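Putative enoyl-CoA hydratase/isomerase (Bordetella parapertussis, PDB 3ISA) probably acts on acyl-CoA thioesters as a member of the crotonase superfamily, although its substrate and exact reaction are not established. Local coordinates at residues D[75-80]-D[232-237]; D[138-143]-D[226-231]. All coordinates share one frame; numbering follows the deposited sequence. Where two conformers were deposited one is given.

Contact 1. Residues D[75-80]-D[232-237]; sequences QSEGDL and GFKARI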
loop_
_atom_site.group_PDB
_atom_site.type_symbol
_atom_site.label_atom_id
_atom_site.label_comp_id
_atom_site.label_asym_id
_atom_site.label_seq_id
_atom_site.Cartn_x
_atom_site.Cartn_y
_atom_site.Cartn_z
ATOM N N GLN D 75 -32.383 -23.741 -0.137
ATOM C CA GLN D 75 -31.578 -22.878 -1.003
ATOM C C GLN D 75 -30.241 -23.542 -1.267
ATOM O O GLN D 75 -29.738 -24.284 -0.425
ATOM C CB GLN D 75 -31.414 -21.493 -0.392
ATOM C CG GLN D 75 -32.743 -20.732 -0.308
ATOM C CD GLN D 75 -32.576 -19.287 0.083
ATOM O OE1 GLN D 75 -31.470 -18.758 0.066
ATOM N NE2 GLN D 75 -33.685 -18.628 0.427
ATOM N N SER D 76 -29.668 -23.298 -2.439
ATOM C CA SER D 76 -28.403 -23.941 -2.786
ATOM C C SER D 76 -27.232 -23.244 -2.109
ATOM O O SER D 76 -27.393 -22.142 -1.577
ATOM C CB SER D 76 -28.204 -23.932 -4.303
ATOM O OG SER D 76 -28.026 -22.594 -4.761
ATOM N N GLU D 77 -26.057 -23.881 -2.148
ATOM C CA GLU D 77 -24.817 -23.276 -1.659
ATOM C C GLU D 77 -24.583 -21.932 -2.337
ATOM O O GLU D 77 -24.176 -20.969 -1.687
ATOM C CB GLU D 77 -23.605 -24.187 -1.924
ATOM C CG GLU D 77 -23.649 -25.577 -1.288
ATOM C CD GLU D 77 -23.326 -25.600 0.204
ATOM O OE1 GLU D 77 -23.037 -26.697 0.722
ATOM O OE2 GLU D 77 -23.360 -24.544 0.866
ATOM N N GLY D 78 -24.854 -21.891 -3.644
ATOM C CA GLY D 78 -24.732 -20.687 -4.471
ATOM C C GLY D 78 -25.681 -19.578 -4.032
ATOM O O GLY D 78 -25.276 -18.412 -3.893
ATOM N N ASP D 79 -26.941 -19.944 -3.826
ATOM C CA ASP D 79 -27.969 -19.023 -3.343
ATOM C C ASP D 79 -27.514 -18.331 -2.064
ATOM O O ASP D 79 -27.691 -17.124 -1.927
ATOM C CB ASP D 79 -29.261 -19.777 -3.024
ATOM C CG ASP D 79 -29.979 -20.302 -4.251
ATOM O OD1 ASP D 79 -29.786 -19.772 -5.373
ATOM O OD2 ASP D 79 -30.759 -21.265 -4.062
ATOM N N LEU D 80 -26.954 -19.111 -1.132
ATOM C CA LEU D 80 -26.533 -18.596 0.175
ATOM C C LEU D 80 -25.324 -17.667 0.039
ATOM O O LEU D 80 -25.262 -16.614 0.694
ATOM C CB LEU D 80 -26.219 -19.747 1.135
ATOM C CG LEU D 80 -27.411 -20.668 1.426
ATOM C CD1 LEU D 80 -26.938 -21.853 2.263
ATOM C CD2 LEU D 80 -28.574 -19.924 2.094
ATOM N N GLY D 232 -19.112 -27.196 1.678
ATOM C CA GLY D 232 -19.683 -27.601 2.966
ATOM C C GLY D 232 -20.254 -26.473 3.814
ATOM O O GLY D 232 -20.516 -26.679 5.001
ATOM N N PHE D 233 -20.465 -25.302 3.201
ATOM C CA PHE D 233 -21.036 -24.097 3.863
ATOM C C PHE D 233 -22.352 -24.396 4.565
ATOM O O PHE D 233 -22.520 -24.111 5.762
ATOM C CB PHE D 233 -21.208 -22.952 2.826
ATOM C CG PHE D 233 -21.690 -21.622 3.403
ATOM C CD1 PHE D 233 -21.122 -21.078 4.550
ATOM C CD2 PHE D 233 -22.682 -20.892 2.746
ATOM C CE1 PHE D 233 -21.556 -19.825 5.065
ATOM C CE2 PHE D 233 -23.127 -19.649 3.246
ATOM C CZ PHE D 233 -22.560 -19.120 4.407
ATOM N N LYS D 234 -23.256 -25.008 3.813
ATOM C CA LYS D 234 -24.582 -25.373 4.283
ATOM C C LYS D 234 -24.542 -26.327 5.476
ATOM O O LYS D 234 -25.303 -26.152 6.446
ATOM C CB LYS D 234 -25.358 -26.004 3.137
ATOM C CG LYS D 234 -26.751 -25.501 3.000
ATOM C CD LYS D 234 -27.376 -26.009 1.730
ATOM C CE LYS D 234 -28.801 -26.399 2.000
ATOM N NZ LYS D 234 -29.514 -26.770 0.755
ATOM N N ALA D 235 -23.652 -27.319 5.402
ATOM C CA ALA D 235 -23.453 -28.270 6.499
ATOM C C ALA D 235 -22.910 -27.588 7.755
ATOM O O ALA D 235 -23.335 -27.920 8.868
ATOM C CB ALA D 235 -22.544 -29.430 6.067
ATOM N N ARG D 236 -22.003 -26.615 7.576
ATOM C CA ARG D 236 -21.447 -25.836 8.693
ATOM C C ARG D 236 -22.549 -25.028 9.387
ATOM O O ARG D 236 -22.611 -24.957 10.633
ATOM C CB ARG D 236 -20.328 -24.887 8.213
ATOM C CG ARG D 236 -19.018 -25.579 7.801
ATOM C CD ARG D 236 -17.877 -24.577 7.579
ATOM N NE ARG D 236 -18.119 -23.590 6.508
ATOM C CZ ARG D 236 -17.848 -23.780 5.210
ATOM N NH1 ARG D 236 -17.359 -24.939 4.775
ATOM N NH2 ARG D 236 -18.087 -22.810 4.326
ATOM N N ILE D 237 -23.416 -24.424 8.577
ATOM C CA ILE D 237 -24.595 -23.722 9.095
ATOM C C ILE D 237 -25.503 -24.675 9.912
ATOM O O ILE D 237 -25.884 -24.363 11.053
ATOM C CB ILE D 237 -25.373 -23.022 7.939
ATOM C CG1 ILE D 237 -24.527 -21.884 7.324
ATOM C CG2 ILE D 237 -26.712 -22.483 8.425
ATOM C CD1 ILE D 237 -25.110 -21.269 6.036
HETATM O O HOH W 1 -22.892 -28.445 2.733
#

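Contact 2. Residues D[138-143]-D[226-231]; sequences FGLVLG and RSAAQP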
loop_
_atom_site.group_PDB
_atom_site.type_symbol
_atom_site.label_atom_id
_atom_site.label_comp_id
_atom_site.label_asym_id
_atom_site.label_seq_id
_atom_site.Cartn_x
_atom_site.Cartn_y
_atom_site.Cartn_z
ATOM N N PHE D 138 -19.475 -20.992 12.043
ATOM C CA PHE D 138 -19.682 -21.766 10.826
ATOM C C PHE D 138 -18.789 -21.283 9.691
ATOM O O PHE D 138 -19.086 -21.506 8.518
ATOM C CB PHE D 138 -21.169 -21.887 10.416
ATOM C CG PHE D 138 -21.899 -20.568 10.249
ATOM C CD1 PHE D 138 -21.966 -19.936 8.999
ATOM C CD2 PHE D 138 -22.585 -19.995 11.324
ATOM C CE1 PHE D 138 -22.671 -18.738 8.844
ATOM C CE2 PHE D 138 -23.289 -18.801 11.172
ATOM C CZ PHE D 138 -23.326 -18.168 9.933
ATOM N N GLY D 139 -17.698 -20.612 10.071
ATOM C CA GLY D 139 -16.626 -20.266 9.138
ATOM C C GLY D 139 -16.836 -18.956 8.390
ATOM O O GLY D 139 -16.015 -18.591 7.558
ATOM N N LEU D 140 -17.928 -18.248 8.685
ATOM C CA LEU D 140 -18.246 -16.984 8.004
ATOM C C LEU D 140 -17.342 -15.818 8.441
ATOM O O LEU D 140 -17.202 -15.556 9.637
ATOM C CB LEU D 140 -19.712 -16.606 8.240
ATOM C CG LEU D 140 -20.181 -15.379 7.451
ATOM C CD1 LEU D 140 -20.313 -15.720 5.969
ATOM C CD2 LEU D 140 -21.484 -14.849 8.028
ATOM N N VAL D 141 -16.742 -15.117 7.474
ATOM C CA VAL D 141 -15.896 -13.970 7.792
ATOM C C VAL D 141 -16.573 -12.698 7.280
ATOM O O VAL D 141 -16.354 -12.286 6.129
ATOM C CB VAL D 141 -14.442 -14.131 7.239
ATOM C CG1 VAL D 141 -13.569 -12.915 7.621
ATOM C CG2 VAL D 141 -13.787 -15.444 7.733
ATOM N N LEU D 142 -17.404 -12.094 8.135
ATOM C CA LEU D 142 -18.260 -10.961 7.744
ATOM C C LEU D 142 -18.133 -9.811 8.744
ATOM O O LEU D 142 -18.370 -9.998 9.951
ATOM C CB LEU D 142 -19.737 -11.405 7.667
ATOM C CG LEU D 142 -20.768 -10.310 7.356
ATOM C CD1 LEU D 142 -20.569 -9.831 5.918
ATOM C CD2 LEU D 142 -22.209 -10.802 7.588
ATOM N N GLY D 143 -17.783 -8.626 8.243
ATOM C CA GLY D 143 -17.703 -7.417 9.084
ATOM C C GLY D 143 -16.483 -7.364 9.984
ATOM O O GLY D 143 -16.347 -6.450 10.815
ATOM N N ARG D 226 -14.527 -15.871 0.031
ATOM C CA ARG D 226 -13.766 -17.095 0.297
ATOM C C ARG D 226 -14.420 -17.923 1.396
ATOM O O ARG D 226 -14.578 -19.123 1.238
ATOM C CB ARG D 226 -12.313 -16.810 0.674
ATOM C CG ARG D 226 -11.485 -16.320 -0.486
ATOM C CD ARG D 226 -9.988 -16.422 -0.264
ATOM N NE ARG D 226 -9.314 -15.660 -1.307
ATOM C CZ ARG D 226 -8.941 -14.395 -1.187
ATOM N NH1 ARG D 226 -9.155 -13.734 -0.042
ATOM N NH2 ARG D 226 -8.371 -13.783 -2.223
ATOM N N SER D 227 -14.807 -17.266 2.493
ATOM C CA SER D 227 -15.393 -17.959 3.657
ATOM C C SER D 227 -16.713 -18.664 3.332
ATOM O O SER D 227 -16.926 -19.808 3.741
ATOM C CB SER D 227 -15.550 -16.990 4.843
ATOM O OG SER D 227 -16.622 -16.082 4.685
ATOM N N ALA D 228 -17.591 -17.988 2.597
ATOM C CA ALA D 228 -18.907 -18.531 2.264
ATOM C C ALA D 228 -18.875 -19.499 1.054
ATOM O O ALA D 228 -19.816 -20.260 0.844
ATOM C CB ALA D 228 -19.888 -17.398 2.031
ATOM N N ALA D 229 -17.793 -19.461 0.274
ATOM C CA ALA D 229 -17.639 -20.345 -0.889
ATOM C C ALA D 229 -16.902 -21.669 -0.612
ATOM O O ALA D 229 -16.837 -22.529 -1.500
ATOM C CB ALA D 229 -16.965 -19.603 -2.058
ATOM N N GLN D 230 -16.319 -21.822 0.580
ATOM C CA GLN D 230 -15.684 -23.097 0.957
ATOM C C GLN D 230 -16.750 -24.203 0.871
ATOM O O GLN D 230 -17.850 -24.035 1.417
ATOM C CB GLN D 230 -15.124 -23.061 2.388
ATOM C CG GLN D 230 -14.044 -22.016 2.681
ATOM C CD GLN D 230 -12.745 -22.213 1.899
ATOM O OE1 GLN D 230 -12.397 -23.333 1.500
ATOM N NE2 GLN D 230 -12.015 -21.112 1.683
ATOM N N PRO D 231 -16.456 -25.306 0.143
ATOM C CA PRO D 231 -17.379 -26.453 0.139
ATOM C C PRO D 231 -17.835 -26.848 1.549
ATOM O O PRO D 231 -17.046 -26.786 2.490
ATOM C CB PRO D 231 -16.534 -27.557 -0.499
ATOM C CG PRO D 231 -15.726 -26.794 -1.525
ATOM C CD PRO D 231 -15.297 -25.559 -0.742
HETATM O O HOH W 2 -18.538 -20.366 6.037
HETATM O O HOH W 3 -15.604 -21.118 5.486
#

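Contact 1. Residues D[75-80]-D[232-237]
Gln75 gives its backbone carbonyl to Lys234: NZ donates to Gln75 O at 2.8 Å, tilted 29° from the carbonyl plane, and also bonds Glu73 O, which pins the ammonium against the chain leading into helix 77-95. Ser76 is the N-cap of that helix. Asp79 N donates to Ser76 OG and Ser76 N to Asp79 OD2, a capping box, and the Ser76 hydroxyl also pairs with Asp79 of a second subunit. Glu77 is modelled in two conformers; in the one described here it reaches the other helix start because its chain bends at chi2 (-78°). Its OE2 then takes Lys234 N at 3.0 Å through the syn lone pair, with an N-H...O angle of 140°, and lies 3.3 Å from Phe233 CB, near the plane of that ring. Its OE1 accepts from a water that in turn accepts from Ala235 N. Leu80 turns its CB to the edge of the Phe233 ring, 3.7 Å from CE2, and crosses the Lys234 chain at about a right angle, with CD1 3.7 Å from Lys234 CG. In this conformer one carboxylate thus serves two first-turn amides of helix 233-241, one through water; its negative charge probably also suits the positive end of that helix dipole.

Contact 2. Residues D[138-143]-D[226-231]
Ser227 lays its CB against the loop backbone, 3.2 Å from Gly139 O, and against the Val141 side chain, 3.7 Å from CG2. A chi1 of 75° sets OG between the backbone N and the carbonyl carbon of its own residue, where it accepts from Val141 N at 3.0 Å with a nearly straight N-H...O angle of 164°. The same hydroxyl bonds Leu224 O one turn back in helix 217-229, so the serine relays between a loop amide and a helix carbonyl. Leu140 CD1 lies 3.9 Å from that OG and 4.3 Å from Ala228 CB; its side chain also touches Met84 of helix 77-95. Two waters extend the polar contact. One lies within hydrogen-bonding distance of both Phe138 O and Ser227 O, 2.9 Å from the latter, and the other lies 2.6 Å from Ser227 O and farther from Gly139 O. The positive phi of Gly139 (87°) favours glycine at this point of the loop, whose carbonyl oxygen faces the serine. The loop that precedes helix 144-151 is therefore fastened to the last turn of helix 217-229 by one buried hydroxyl, while two waters lie within reach of carbonyl oxygens of both segments.

In the fold
Contact 1 is partly buried, about 22 Å from the chain centre, whereas contact 2 is a buried contact about 17 Å from it; their own centres lie 10 Å apart. Successive helices 217-229 and 233-241 supply one side of each, and helix 77-95 borders both, as part of contact 1 and through Leu81 packing on Ala228 beside contact 2. Arg236 joins them directly, with probable hydrogen bonds from NH1 to Pro231 O and from NE to Phe138 O. Charged side chains meet backbone groups in the outer contact, while the inner one relies on a neutral hydroxyl and aliphatic side chains. Both touch a second subunit.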